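Local coordinates for protein telomerase reverse transcriptase (Candida tropicalis MYA-3404, PDB 6ZD1) that probably lengthens chromosome ends as a reverse transcriptase, adding simple telomeric DNA repeats copied from a template within its RNA component, at residues Phe179-Glu184 against Ser199-Leu204; Gly227-Gly232 against Trp271-Tyr276; Val446-Lys449 against Tyr453-Phe456. One frame throughout, in Å; residues are numbered along the deposited sequence.

Contact 1 (Phe179-Glu184 against Ser199-Leu204); sequences FWYVTE and SIWNEL
Tyr-181 lays its phenol ring against the indole of Trp-201 in an offset stack, and this pair carries nearly all of the contact between the strand Trp-180 to Glu-184 and the helical segment Ser-199 to Leu-204. The phenol of Tyr-181 and the five-membered ring of the Trp-201 indole are turned only 15° out of parallel. The slip between them sets Tyr-181 CD2 over the middle of the indole, while Trp-201 NE1 sits above the centre of the phenol. The tightest approach is on the benzo side of the indole, where Tyr-181 CE2 lies 3.3 Å from Trp-201 CZ2. Closer to the strand backbone, Tyr-181 CB lies over the five-membered ring of Trp-201 in a CH-pi contact, 4.2 Å from its centroid. Both side chains leave their backbones in the same way, each with CG opposite its own N (chi1 176° for Tyr-181, 173° for Trp-201), which turns both rings into the space between the strand and the helix, where Tyr-181 CA and Trp-201 CA are 7.1 Å apart.

Two residues further along the strand and on the same face, Thr-183 brings CG2 to 4.2 Å from Trp-201 CZ3, a looser, oblique touch. Trp-180 and Val-182 point away from the helix, and Trp-180 packs on helix 79-93. The indole of Trp-201 also meets the ring of Phe-196, whose backbone is hydrogen-bonded to that of Tyr-181, and it touches Leu-236. Strand 180-184 forms an antiparallel hairpin with strand 193-197, and helix 198-216, which follows at once, folds back over one face of it. In sequence and topology this hairpin and helix correspond to the T motif of telomerase reverse transcriptases, part of the RNA-binding domain.

Contact 2 (Gly227-Gly232 against Trp271-Tyr276); sequences GQFTNG and WDYIFY
Asp-272 O accepts the helical hydrogen bond from Tyr-276 N at 2.7 Å, and the rim of the Phe-229 ring arrives beside the same carbonyl, with CZ 3.6 Å from Asp-272 O. Phe-229 lies on one turn of helix 263-298 and touches three of its residues. Tyr-276 meets it by the face: the two rings form an offset stack, 4.4 Å between centroids and 18° between planes. The overlap is off-centre, since Phe-229 CD2 stands 3.4 Å from Tyr-276 CG, at the root of the tyrosine ring, while Tyr-276 CB makes a CH-pi contact over the phenylalanine face. Tyr-276 reaches this place because its CG is set opposite the backbone N (chi1 -175°).

Phe-229 belongs to a type I beta turn, Gly-227 to Thr-230, that leads into strand 231-237. That strand and strand 244-249 correspond in sequence to motifs 1 and 2 of the reverse transcriptase fingers, and the turn fastens the start of the strand to the long helix. Backbone hydrogen bonds of Asn-231 with Leu-250 and of Gly-232 with Leu-445 fix the strand in its sheet.

The other face of the Phe-229 ring is covered from within the turn by Gln-228 CB, 3.9 Å above its centre, so the phenyl group is held flat between Gln-228 and Tyr-276. At the ring edge, in its plane, Asp-272 CB lies 3.6 Å from Phe-229 CZ; the carboxylate beyond it forms a salt bridge with Lys-268, one turn earlier in the helix. Tyr-273 is approached at its own edge, Phe-229 CD1 coming to 3.7 Å from Tyr-273 CD2, the two side chains lying antiparallel. Tyr-273 also touches Lys-251, whereas Tyr-276 packs on Val-434 of helix 428-440.

Contact 3 (Val446-Lys449 against Tyr453-Phe456); sequences VKNK and YDLF
The two backbones meet where strand 443-446 ends, with one hydrogen bond from Val-446 N to Asp-454 O, 3.1 Å long. Beside it, Tyr-453 CA directs its hydrogen at Val-446 O, a CA-H...O contact of 3.2 Å. The same carbonyl lies at the edge of the Tyr-453 ring. The Lys-447 chain lies along the tyrosine ring, heading in the same direction: its CG is 3.6 Å from Tyr-453 CE2, and the extended chain carries CE on to the neighbourhood of the hydroxyl. Val-446 crosses Phe-456 at about a right angle, with CG2 3.5 Å from Phe-456 CE1. Asn-448 faces the carboxylate of Asp-454 with the two planes 70° apart, but the modelled separation is too short for a bond to be assigned with confidence.

The segments are the two arms of a hairpin linking strands 443-446 and 454-458 of a five-stranded mixed sheet. On one flank Phe-456 packs on Leu-217 of strand 217-220, on the other Val-446 touches Ile-234 of strand 231-237, and the Tyr-453 ring meets Phe-257 of helix 254-258.

The contacts follow one another along the chain, the first in the RNA-binding region, the other two in the reverse transcriptase region. Contacts 2 and 3 share the five-stranded sheet: strand 231-237, entered from contact 2, runs parallel to strand 443-446, which leads into contact 3. Their centres are 20 Å apart, and they touch where Asn-231 packs against Leu-455. Contact 1 stands about 18 Å from contact 3, centre to centre, and 28 Å from contact 2, touching neither. It is nevertheless tied to the sheet, because Tyr-181 and Trp-201 reach Lys-235 and Leu-236 of strand 231-237, and helix 198-216 leads on into edge strand 217-220. The sheet is therefore where the RNA-binding and reverse transcriptase parts meet in these contacts.

Contact 1 (Phe179-Glu184 against Ser199-Leu204)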
ATOM      1  N   PHE A 179     -12.543  16.329  12.412  1.00 50.94           N
ATOM      2  CA  PHE A 179     -13.756  15.570  12.670  1.00 57.46           C
ATOM      3  C   PHE A 179     -13.614  14.070  12.475  1.00 62.12           C
ATOM      4  O   PHE A 179     -14.302  13.311  13.161  1.00 60.90           O
ATOM      5  CB  PHE A 179     -14.901  16.079  11.783  1.00 61.77           C
ATOM      6  CG  PHE A 179     -15.362  17.471  12.125  1.00 59.81           C
ATOM      7  CD1 PHE A 179     -16.190  17.692  13.213  1.00 67.75           C
ATOM      8  CD2 PHE A 179     -14.968  18.556  11.360  1.00 62.89           C
ATOM      9  CE1 PHE A 179     -16.612  18.969  13.532  1.00 70.16           C
ATOM     10  CE2 PHE A 179     -15.389  19.837  11.676  1.00 60.87           C
ATOM     11  CZ  PHE A 179     -16.211  20.041  12.760  1.00 58.54           C
ATOM     12  N   TRP A 180     -12.754  13.615  11.566  1.00 57.02           N
ATOM     13  CA  TRP A 180     -12.739  12.207  11.196  1.00 62.54           C
ATOM     14  C   TRP A 180     -11.339  11.613  11.261  1.00 58.11           C
ATOM     15  O   TRP A 180     -10.334  12.293  11.033  1.00 51.97           O
ATOM     16  CB  TRP A 180     -13.292  11.989   9.777  1.00 63.22           C
ATOM     17  CG  TRP A 180     -14.713  12.428   9.563  1.00 67.86           C
ATOM     18  CD1 TRP A 180     -15.847  11.728   9.874  1.00 71.94           C
ATOM     19  CD2 TRP A 180     -15.151  13.649   8.953  1.00 66.30           C
ATOM     20  NE1 TRP A 180     -16.963  12.448   9.509  1.00 73.70           N
ATOM     21  CE2 TRP A 180     -16.561  13.629   8.941  1.00 74.60           C
ATOM     22  CE3 TRP A 180     -14.488  14.761   8.425  1.00 62.18           C
ATOM     23  CZ2 TRP A 180     -17.318  14.678   8.419  1.00 74.38           C
ATOM     24  CZ3 TRP A 180     -15.244  15.802   7.909  1.00 65.13           C
ATOM     25  CH2 TRP A 180     -16.641  15.752   7.911  1.00 67.18           C
ATOM     26  N   TYR A 181     -11.297  10.314  11.545  1.00 60.10           N
ATOM     27  CA  TYR A 181     -10.142   9.475  11.267  1.00 57.20           C
ATOM     28  C   TYR A 181     -10.421   8.762   9.954  1.00 63.70           C
ATOM     29  O   TYR A 181     -11.507   8.198   9.773  1.00 68.13           O
ATOM     30  CB  TYR A 181      -9.912   8.465  12.394  1.00 60.21           C
ATOM     31  CG  TYR A 181      -8.788   7.488  12.130  1.00 71.22           C
ATOM     32  CD1 TYR A 181      -7.483   7.780  12.509  1.00 72.84           C
ATOM     33  CD2 TYR A 181      -9.031   6.270  11.506  1.00 68.10           C
ATOM     34  CE1 TYR A 181      -6.453   6.891  12.270  1.00 69.95           C
ATOM     35  CE2 TYR A 181      -8.008   5.378  11.260  1.00 64.83           C
ATOM     36  CZ  TYR A 181      -6.721   5.692  11.645  1.00 59.09           C
ATOM     37  OH  TYR A 181      -5.701   4.802  11.403  1.00 67.17           O
ATOM     38  N   VAL A 182      -9.464   8.812   9.029  1.00 69.97           N
ATOM     39  CA  VAL A 182      -9.651   8.281   7.682  1.00 62.98           C
ATOM     40  C   VAL A 182      -8.691   7.121   7.472  1.00 62.56           C
ATOM     41  O   VAL A 182      -7.467   7.287   7.573  1.00 61.01           O
ATOM     42  CB  VAL A 182      -9.439   9.362   6.612  1.00 57.17           C
ATOM     43  CG1 VAL A 182      -9.807   8.818   5.239  1.00 66.24           C
ATOM     44  CG2 VAL A 182     -10.252  10.602   6.940  1.00 55.84           C
ATOM     45  N   THR A 183      -9.247   5.954   7.154  1.00 67.07           N
ATOM     46  CA  THR A 183      -8.481   4.755   6.849  1.00 73.08           C
ATOM     47  C   THR A 183      -9.088   4.083   5.629  1.00 72.90           C
ATOM     48  O   THR A 183     -10.311   4.071   5.466  1.00 73.73           O
ATOM     49  CB  THR A 183      -8.466   3.781   8.036  1.00 73.89           C
ATOM     50  OG1 THR A 183      -7.910   2.526   7.625  1.00 78.35           O
ATOM     51  CG2 THR A 183      -9.878   3.562   8.563  1.00 78.02           C
ATOM     52  N   GLU A 184      -8.238   3.543   4.760  1.00 84.59           N
ATOM     53  CA  GLU A 184      -8.727   2.718   3.667  1.00 88.26           C
ATOM     54  C   GLU A 184      -8.999   1.308   4.174  1.00 83.59           C
ATOM     55  O   GLU A 184      -8.238   0.764   4.978  1.00 91.36           O
ATOM     56  CB  GLU A 184      -7.732   2.692   2.505  1.00 94.35           C
ATOM     57  CG  GLU A 184      -6.410   2.007   2.793  1.00 86.45           C
ATOM     58  CD  GLU A 184      -5.379   2.267   1.711  1.00104.45           C
ATOM     59  OE1 GLU A 184      -5.438   3.341   1.074  1.00105.72           O
ATOM     60  OE2 GLU A 184      -4.509   1.399   1.497  1.00107.89           O
ATOM     61  N   SER A 199     -14.922  10.356  17.874  1.00 70.86           N
ATOM     62  CA  SER A 199     -15.623   9.800  19.027  1.00 73.06           C
ATOM     63  C   SER A 199     -15.980   8.334  18.809  1.00 76.36           C
ATOM     64  O   SER A 199     -15.807   7.505  19.711  1.00 80.04           O
ATOM     65  CB  SER A 199     -16.873  10.627  19.340  1.00 79.83           C
ATOM     66  OG  SER A 199     -17.670  10.833  18.186  1.00 95.37           O
ATOM     67  N   ILE A 200     -16.481   7.987  17.621  1.00 74.61           N
ATOM     68  CA  ILE A 200     -16.876   6.602  17.394  1.00 72.37           C
ATOM     69  C   ILE A 200     -15.676   5.741  17.013  1.00 71.66           C
ATOM     70  O   ILE A 200     -15.666   4.534  17.283  1.00 71.83           O
ATOM     71  CB  ILE A 200     -17.991   6.519  16.336  1.00 78.15           C
ATOM     72  CG1 ILE A 200     -18.776   5.216  16.496  1.00 88.62           C
ATOM     73  CG2 ILE A 200     -17.421   6.608  14.931  1.00 76.03           C
ATOM     74  CD1 ILE A 200     -19.413   5.050  17.861  1.00 97.79           C
ATOM     75  N   TRP A 201     -14.641   6.327  16.406  1.00 67.73           N
ATOM     76  CA  TRP A 201     -13.456   5.536  16.092  1.00 73.82           C
ATOM     77  C   TRP A 201     -12.715   5.128  17.359  1.00 76.26           C
ATOM     78  O   TRP A 201     -12.270   3.980  17.478  1.00 78.65           O
ATOM     79  CB  TRP A 201     -12.524   6.308  15.158  1.00 72.16           C
ATOM     80  CG  TRP A 201     -11.214   5.602  14.944  1.00 65.48           C
ATOM     81  CD1 TRP A 201     -10.026   5.874  15.558  1.00 64.14           C
ATOM     82  CD2 TRP A 201     -10.969   4.493  14.068  1.00 69.61           C
ATOM     83  NE1 TRP A 201      -9.053   5.007  15.115  1.00 62.25           N
ATOM     84  CE2 TRP A 201      -9.606   4.151  14.198  1.00 67.98           C
ATOM     85  CE3 TRP A 201     -11.768   3.758  13.186  1.00 73.72           C
ATOM     86  CZ2 TRP A 201      -9.026   3.105  13.480  1.00 68.91           C
ATOM     87  CZ3 TRP A 201     -11.190   2.722  12.471  1.00 76.32           C
ATOM     88  CH2 TRP A 201      -9.830   2.408  12.621  1.00 75.27           C
ATOM     89  N   ASN A 202     -12.589   6.045  18.323  1.00 74.44           N
ATOM     90  CA  ASN A 202     -11.922   5.704  19.577  1.00 77.57           C
ATOM     91  C   ASN A 202     -12.679   4.614  20.318  1.00 69.64           C
ATOM     92  O   ASN A 202     -12.071   3.730  20.930  1.00 78.56           O
ATOM     93  CB  ASN A 202     -11.771   6.946  20.457  1.00 62.28           C
ATOM     94  CG  ASN A 202     -10.801   7.958  19.876  1.00 74.50           C
ATOM     95  OD1 ASN A 202      -9.891   7.606  19.124  1.00 79.62           O
ATOM     96  ND2 ASN A 202     -10.992   9.223  20.225  1.00 78.74           N
ATOM     97  N   GLU A 203     -14.011   4.650  20.258  1.00 73.16           N
ATOM     98  CA  GLU A 203     -14.812   3.638  20.935  1.00 80.10           C
ATOM     99  C   GLU A 203     -14.634   2.276  20.273  1.00 84.03           C
ATOM    100  O   GLU A 203     -14.410   1.268  20.953  1.00 89.65           O
ATOM    101  CB  GLU A 203     -16.282   4.065  20.937  1.00 71.46           C
ATOM    102  CG  GLU A 203     -17.114   3.529  22.092  1.00 83.64           C
ATOM    103  CD  GLU A 203     -17.889   2.281  21.724  1.00111.73           C
ATOM    104  OE1 GLU A 203     -17.700   1.245  22.395  1.00119.50           O
ATOM    105  OE2 GLU A 203     -18.685   2.337  20.762  1.00114.94           O
ATOM    106  N   LEU A 204     -14.713   2.228  18.941  1.00 85.86           N
ATOM    107  CA  LEU A 204     -14.500   0.969  18.235  1.00 85.77           C
ATOM    108  C   LEU A 204     -13.085   0.448  18.441  1.00 80.51           C
ATOM    109  O   LEU A 204     -12.882  -0.752  18.665  1.00 82.72           O
ATOM    110  CB  LEU A 204     -14.777   1.147  16.744  1.00 89.79           C
ATOM    111  CG  LEU A 204     -16.202   1.521  16.347  1.00 92.60           C
ATOM    112  CD1 LEU A 204     -16.296   1.609  14.835  1.00 78.28           C
ATOM    113  CD2 LEU A 204     -17.199   0.518  16.908  1.00 85.02           C
TER

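Contact 2 (Gly227-Gly232 against Trp271-Tyr276)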
ATOM      1  N   GLY A 227      15.367  -1.435  23.399  1.00114.80           N
ATOM      2  CA  GLY A 227      14.012  -1.496  22.888  1.00114.51           C
ATOM      3  C   GLY A 227      13.765  -0.356  21.923  1.00111.30           C
ATOM      4  O   GLY A 227      12.624  -0.066  21.552  1.00110.13           O
ATOM      5  N   GLN A 228      14.857   0.293  21.516  1.00107.36           N
ATOM      6  CA  GLN A 228      14.767   1.505  20.708  1.00109.56           C
ATOM      7  C   GLN A 228      14.077   1.243  19.374  1.00112.30           C
ATOM      8  O   GLN A 228      13.303   2.081  18.894  1.00110.83           O
ATOM      9  CB  GLN A 228      16.166   2.083  20.495  1.00111.50           C
ATOM     10  CG  GLN A 228      16.886   2.422  21.795  1.00120.08           C
ATOM     11  CD  GLN A 228      18.368   2.683  21.601  1.00136.67           C
ATOM     12  OE1 GLN A 228      18.993   2.141  20.689  1.00146.39           O
ATOM     13  NE2 GLN A 228      18.939   3.517  22.464  1.00139.51           N
ATOM     14  N   PHE A 229      14.338   0.088  18.761  1.00109.10           N
ATOM     15  CA  PHE A 229      13.877  -0.191  17.405  1.00 99.08           C
ATOM     16  C   PHE A 229      12.956  -1.403  17.342  1.00 94.99           C
ATOM     17  O   PHE A 229      12.780  -1.989  16.270  1.00 96.17           O
ATOM     18  CB  PHE A 229      15.075  -0.387  16.478  1.00104.14           C
ATOM     19  CG  PHE A 229      16.079   0.725  16.553  1.00104.18           C
ATOM     20  CD1 PHE A 229      15.672   2.046  16.458  1.00 98.42           C
ATOM     21  CD2 PHE A 229      17.426   0.452  16.738  1.00 99.78           C
ATOM     22  CE1 PHE A 229      16.589   3.074  16.533  1.00 96.95           C
ATOM     23  CE2 PHE A 229      18.350   1.475  16.813  1.00 98.70           C
ATOM     24  CZ  PHE A 229      17.930   2.789  16.710  1.00 98.42           C
ATOM     25  N   THR A 230      12.355  -1.786  18.467  1.00 84.49           N
ATOM     26  CA  THR A 230      11.426  -2.906  18.508  1.00 83.15           C
ATOM     27  C   THR A 230      10.046  -2.498  19.004  1.00 78.72           C
ATOM     28  O   THR A 230       9.204  -3.372  19.249  1.00 75.69           O
ATOM     29  CB  THR A 230      11.986  -4.029  19.383  1.00 85.98           C
ATOM     30  OG1 THR A 230      12.393  -3.495  20.651  1.00 85.15           O
ATOM     31  CG2 THR A 230      13.178  -4.685  18.701  1.00 81.87           C
ATOM     32  N   ASN A 231       9.792  -1.204  19.162  1.00 73.59           N
ATOM     33  CA  ASN A 231       8.496  -0.713  19.600  1.00 71.20           C
ATOM     34  C   ASN A 231       7.649  -0.330  18.394  1.00 70.91           C
ATOM     35  O   ASN A 231       8.166   0.085  17.354  1.00 82.49           O
ATOM     36  CB  ASN A 231       8.644   0.491  20.532  1.00 86.19           C
ATOM     37  CG  ASN A 231       9.415   0.161  21.796  1.00 88.54           C
ATOM     38  OD1 ASN A 231      10.196   0.974  22.288  1.00103.76           O
ATOM     39  ND2 ASN A 231       9.205  -1.039  22.325  1.00 83.38           N
ATOM     40  N   GLY A 232       6.338  -0.483  18.545  1.00 67.84           N
ATOM     41  CA  GLY A 232       5.411  -0.092  17.501  1.00 66.09           C
ATOM     42  C   GLY A 232       4.103   0.366  18.103  1.00 65.16           C
ATOM     43  O   GLY A 232       3.777   0.046  19.251  1.00 67.31           O
ATOM     44  N   TRP A 271      17.046   9.770  13.628  1.00 85.77           N
ATOM     45  CA  TRP A 271      18.180   9.407  12.785  1.00 87.66           C
ATOM     46  C   TRP A 271      18.854   8.119  13.230  1.00 87.93           C
ATOM     47  O   TRP A 271      19.515   7.468  12.412  1.00 88.04           O
ATOM     48  CB  TRP A 271      19.203  10.545  12.754  1.00 88.62           C
ATOM     49  CG  TRP A 271      18.786  11.655  11.858  1.00 87.58           C
ATOM     50  CD1 TRP A 271      18.114  12.788  12.212  1.00 87.01           C
ATOM     51  CD2 TRP A 271      18.986  11.731  10.443  1.00 88.52           C
ATOM     52  NE1 TRP A 271      17.893  13.571  11.103  1.00 87.50           N
ATOM     53  CE2 TRP A 271      18.418  12.944  10.005  1.00 87.84           C
ATOM     54  CE3 TRP A 271      19.598  10.893   9.503  1.00 87.13           C
ATOM     55  CZ2 TRP A 271      18.445  13.341   8.670  1.00 92.52           C
ATOM     56  CZ3 TRP A 271      19.622  11.288   8.177  1.00 85.21           C
ATOM     57  CH2 TRP A 271      19.049  12.501   7.773  1.00 85.56           C
ATOM     58  N   ASP A 272      18.706   7.737  14.501  1.00 87.12           N
ATOM     59  CA  ASP A 272      19.131   6.403  14.911  1.00 87.44           C
ATOM     60  C   ASP A 272      18.361   5.333  14.148  1.00 87.10           C
ATOM     61  O   ASP A 272      18.956   4.379  13.635  1.00 87.10           O
ATOM     62  CB  ASP A 272      18.941   6.228  16.417  1.00 90.35           C
ATOM     63  CG  ASP A 272      20.025   6.909  17.225  1.00 89.89           C
ATOM     64  OD1 ASP A 272      21.174   6.976  16.741  1.00 94.19           O
ATOM     65  OD2 ASP A 272      19.729   7.369  18.348  1.00 92.92           O
ATOM     66  N   TYR A 273      17.039   5.494  14.030  1.00 84.08           N
ATOM     67  CA  TYR A 273      16.252   4.528  13.271  1.00 84.24           C
ATOM     68  C   TYR A 273      16.626   4.562  11.797  1.00 85.53           C
ATOM     69  O   TYR A 273      16.790   3.509  11.169  1.00 85.03           O
ATOM     70  CB  TYR A 273      14.757   4.803  13.449  1.00 85.70           C
ATOM     71  CG  TYR A 273      13.860   3.758  12.813  1.00 88.67           C
ATOM     72  CD1 TYR A 273      13.410   3.899  11.505  1.00 82.29           C
ATOM     73  CD2 TYR A 273      13.465   2.629  13.522  1.00 90.38           C
ATOM     74  CE1 TYR A 273      12.592   2.945  10.922  1.00 81.18           C
ATOM     75  CE2 TYR A 273      12.650   1.671  12.947  1.00 89.13           C
ATOM     76  CZ  TYR A 273      12.215   1.832  11.648  1.00 89.36           C
ATOM     77  OH  TYR A 273      11.403   0.879  11.074  1.00 89.92           O
ATOM     78  N   ILE A 274      16.795   5.765  11.241  1.00 84.34           N
ATOM     79  CA  ILE A 274      17.193   5.908   9.843  1.00 84.09           C
ATOM     80  C   ILE A 274      18.506   5.184   9.580  1.00 85.90           C
ATOM     81  O   ILE A 274      18.666   4.505   8.557  1.00 85.03           O
ATOM     82  CB  ILE A 274      17.283   7.398   9.466  1.00 85.48           C
ATOM     83  CG1 ILE A 274      15.899   8.042   9.468  1.00 82.95           C
ATOM     84  CG2 ILE A 274      17.946   7.577   8.110  1.00 84.24           C
ATOM     85  CD1 ILE A 274      15.931   9.519   9.149  1.00 83.66           C
ATOM     86  N   PHE A 275      19.472   5.317  10.491  1.00 87.13           N
ATOM     87  CA  PHE A 275      20.726   4.589  10.326  1.00 91.45           C
ATOM     88  C   PHE A 275      20.540   3.103  10.601  1.00 88.80           C
ATOM     89  O   PHE A 275      21.173   2.262   9.952  1.00 88.32           O
ATOM     90  CB  PHE A 275      21.804   5.170  11.239  1.00 88.94           C
ATOM     91  CG  PHE A 275      22.278   6.528  10.820  1.00 90.17           C
ATOM     92  CD1 PHE A 275      22.873   7.378  11.734  1.00 92.33           C
ATOM     93  CD2 PHE A 275      22.131   6.956   9.511  1.00 97.38           C
ATOM     94  CE1 PHE A 275      23.309   8.627  11.352  1.00 96.01           C
ATOM     95  CE2 PHE A 275      22.567   8.208   9.121  1.00 92.15           C
ATOM     96  CZ  PHE A 275      23.156   9.045  10.044  1.00 95.46           C
ATOM     97  N   TYR A 276      19.677   2.758  11.561  1.00 87.89           N
ATOM     98  CA  TYR A 276      19.383   1.350  11.809  1.00 88.41           C
ATOM     99  C   TYR A 276      18.677   0.719  10.614  1.00 88.16           C
ATOM    100  O   TYR A 276      18.973  -0.421  10.240  1.00 86.79           O
ATOM    101  CB  TYR A 276      18.538   1.204  13.075  1.00 86.52           C
ATOM    102  CG  TYR A 276      18.274  -0.229  13.489  1.00 87.12           C
ATOM    103  CD1 TYR A 276      17.014  -0.798  13.342  1.00 86.13           C
ATOM    104  CD2 TYR A 276      19.286  -1.011  14.034  1.00 90.05           C
ATOM    105  CE1 TYR A 276      16.771  -2.107  13.727  1.00 87.85           C
ATOM    106  CE2 TYR A 276      19.052  -2.319  14.417  1.00 90.17           C
ATOM    107  CZ  TYR A 276      17.795  -2.862  14.262  1.00 89.41           C
ATOM    108  OH  TYR A 276      17.565  -4.164  14.646  1.00 98.97           O
TER

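Contact 3 (Val446-Lys449 against Tyr453-Phe456)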
ATOM      1  N   VAL A 446      -0.396   0.392  23.427  1.00 68.40           N
ATOM      2  CA  VAL A 446      -1.850   0.452  23.357  1.00 87.68           C
ATOM      3  C   VAL A 446      -2.318   1.658  24.160  1.00100.40           C
ATOM      4  O   VAL A 446      -1.761   1.967  25.221  1.00103.11           O
ATOM      5  CB  VAL A 446      -2.515  -0.852  23.857  1.00 93.05           C
ATOM      6  CG1 VAL A 446      -1.783  -2.069  23.304  1.00 82.31           C
ATOM      7  CG2 VAL A 446      -2.573  -0.907  25.378  1.00 91.59           C
ATOM      8  N   LYS A 447      -3.307   2.370  23.622  1.00100.46           N
ATOM      9  CA  LYS A 447      -3.929   3.449  24.375  1.00101.90           C
ATOM     10  C   LYS A 447      -4.642   2.864  25.586  1.00104.34           C
ATOM     11  O   LYS A 447      -5.335   1.849  25.487  1.00106.50           O
ATOM     12  CB  LYS A 447      -4.903   4.220  23.486  1.00109.46           C
ATOM     13  CG  LYS A 447      -4.764   5.732  23.559  1.00110.03           C
ATOM     14  CD  LYS A 447      -5.423   6.393  22.359  1.00115.68           C
ATOM     15  CE  LYS A 447      -5.367   7.910  22.448  1.00107.46           C
ATOM     16  NZ  LYS A 447      -6.019   8.559  21.274  1.00110.10           N
ATOM     17  N   ASN A 448      -4.475   3.511  26.736  1.00109.48           N
ATOM     18  CA  ASN A 448      -4.859   2.895  27.999  1.00118.22           C
ATOM     19  C   ASN A 448      -6.243   3.302  28.484  1.00118.30           C
ATOM     20  O   ASN A 448      -6.857   2.550  29.251  1.00127.58           O
ATOM     21  CB  ASN A 448      -3.832   3.227  29.084  1.00121.26           C
ATOM     22  CG  ASN A 448      -3.730   2.142  30.140  1.00125.04           C
ATOM     23  OD1 ASN A 448      -4.667   1.381  30.359  1.00134.47           O
ATOM     24  ND2 ASN A 448      -2.581   2.060  30.793  1.00122.26           N
ATOM     25  N   LYS A 449      -6.745   4.461  28.052  1.00115.55           N
ATOM     26  CA  LYS A 449      -8.004   5.081  28.464  1.00119.78           C
ATOM     27  C   LYS A 449      -7.900   5.662  29.867  1.00123.19           C
ATOM     28  O   LYS A 449      -8.855   6.298  30.336  1.00117.43           O
ATOM     29  CB  LYS A 449      -9.206   4.124  28.392  1.00125.71           C
ATOM     30  CG  LYS A 449      -9.466   3.533  27.009  1.00103.97           C
ATOM     31  CD  LYS A 449      -9.824   4.606  25.985  1.00108.69           C
ATOM     32  CE  LYS A 449     -11.075   5.374  26.403  1.00109.45           C
ATOM     33  NZ  LYS A 449     -12.223   4.459  26.660  1.00108.91           N
ATOM     34  N   TYR A 453      -0.635   4.564  27.929  1.00100.03           N
ATOM     35  CA  TYR A 453       0.130   3.937  26.845  1.00101.77           C
ATOM     36  C   TYR A 453       1.023   2.795  27.349  1.00115.24           C
ATOM     37  O   TYR A 453       2.254   2.869  27.312  1.00112.11           O
ATOM     38  CB  TYR A 453       0.965   4.983  26.098  1.00101.27           C
ATOM     39  CG  TYR A 453       0.276   5.592  24.907  1.00101.19           C
ATOM     40  CD1 TYR A 453       0.485   6.921  24.567  1.00103.64           C
ATOM     41  CD2 TYR A 453      -0.572   4.837  24.110  1.00 99.58           C
ATOM     42  CE1 TYR A 453      -0.136   7.484  23.472  1.00108.30           C
ATOM     43  CE2 TYR A 453      -1.199   5.391  23.013  1.00102.85           C
ATOM     44  CZ  TYR A 453      -0.978   6.715  22.700  1.00109.03           C
ATOM     45  OH  TYR A 453      -1.601   7.271  21.606  1.00117.87           O
ATOM     46  N   ASP A 454       0.381   1.754  27.882  1.00116.91           N
ATOM     47  CA  ASP A 454       1.099   0.547  28.284  1.00102.35           C
ATOM     48  C   ASP A 454       1.746  -0.148  27.085  1.00 97.80           C
ATOM     49  O   ASP A 454       1.384   0.078  25.926  1.00 99.06           O
ATOM     50  CB  ASP A 454       0.158  -0.440  28.974  1.00104.87           C
ATOM     51  CG  ASP A 454      -0.352   0.066  30.303  1.00113.35           C
ATOM     52  OD1 ASP A 454       0.441   0.659  31.067  1.00105.61           O
ATOM     53  OD2 ASP A 454      -1.554  -0.130  30.582  1.00117.86           O
ATOM     54  N   LEU A 455       2.706  -1.025  27.387  1.00101.18           N
ATOM     55  CA  LEU A 455       3.420  -1.818  26.391  1.00 86.45           C
ATOM     56  C   LEU A 455       3.023  -3.287  26.479  1.00 88.63           C
ATOM     57  O   LEU A 455       2.919  -3.848  27.574  1.00 99.84           O
ATOM     58  CB  LEU A 455       4.934  -1.704  26.572  1.00 81.06           C
ATOM     59  CG  LEU A 455       5.648  -0.647  25.736  1.00 95.92           C
ATOM     60  CD1 LEU A 455       5.194   0.745  26.139  1.00 99.57           C
ATOM     61  CD2 LEU A 455       7.151  -0.796  25.880  1.00 94.56           C
ATOM     62  N   PHE A 456       2.837  -3.913  25.316  1.00 90.13           N
ATOM     63  CA  PHE A 456       2.442  -5.311  25.227  1.00 76.92           C
ATOM     64  C   PHE A 456       3.360  -6.065  24.272  1.00 75.76           C
ATOM     65  O   PHE A 456       3.857  -5.509  23.291  1.00 74.37           O
ATOM     66  CB  PHE A 456       0.991  -5.454  24.757  1.00 72.99           C
ATOM     67  CG  PHE A 456      -0.025  -5.137  25.816  1.00 86.94           C
ATOM     68  CD1 PHE A 456      -0.263  -3.827  26.203  1.00 91.34           C
ATOM     69  CD2 PHE A 456      -0.754  -6.150  26.415  1.00 94.68           C
ATOM     70  CE1 PHE A 456      -1.201  -3.537  27.178  1.00 90.57           C
ATOM     71  CE2 PHE A 456      -1.694  -5.866  27.386  1.00101.42           C
ATOM     72  CZ  PHE A 456      -1.919  -4.557  27.768  1.00 94.28           C
TER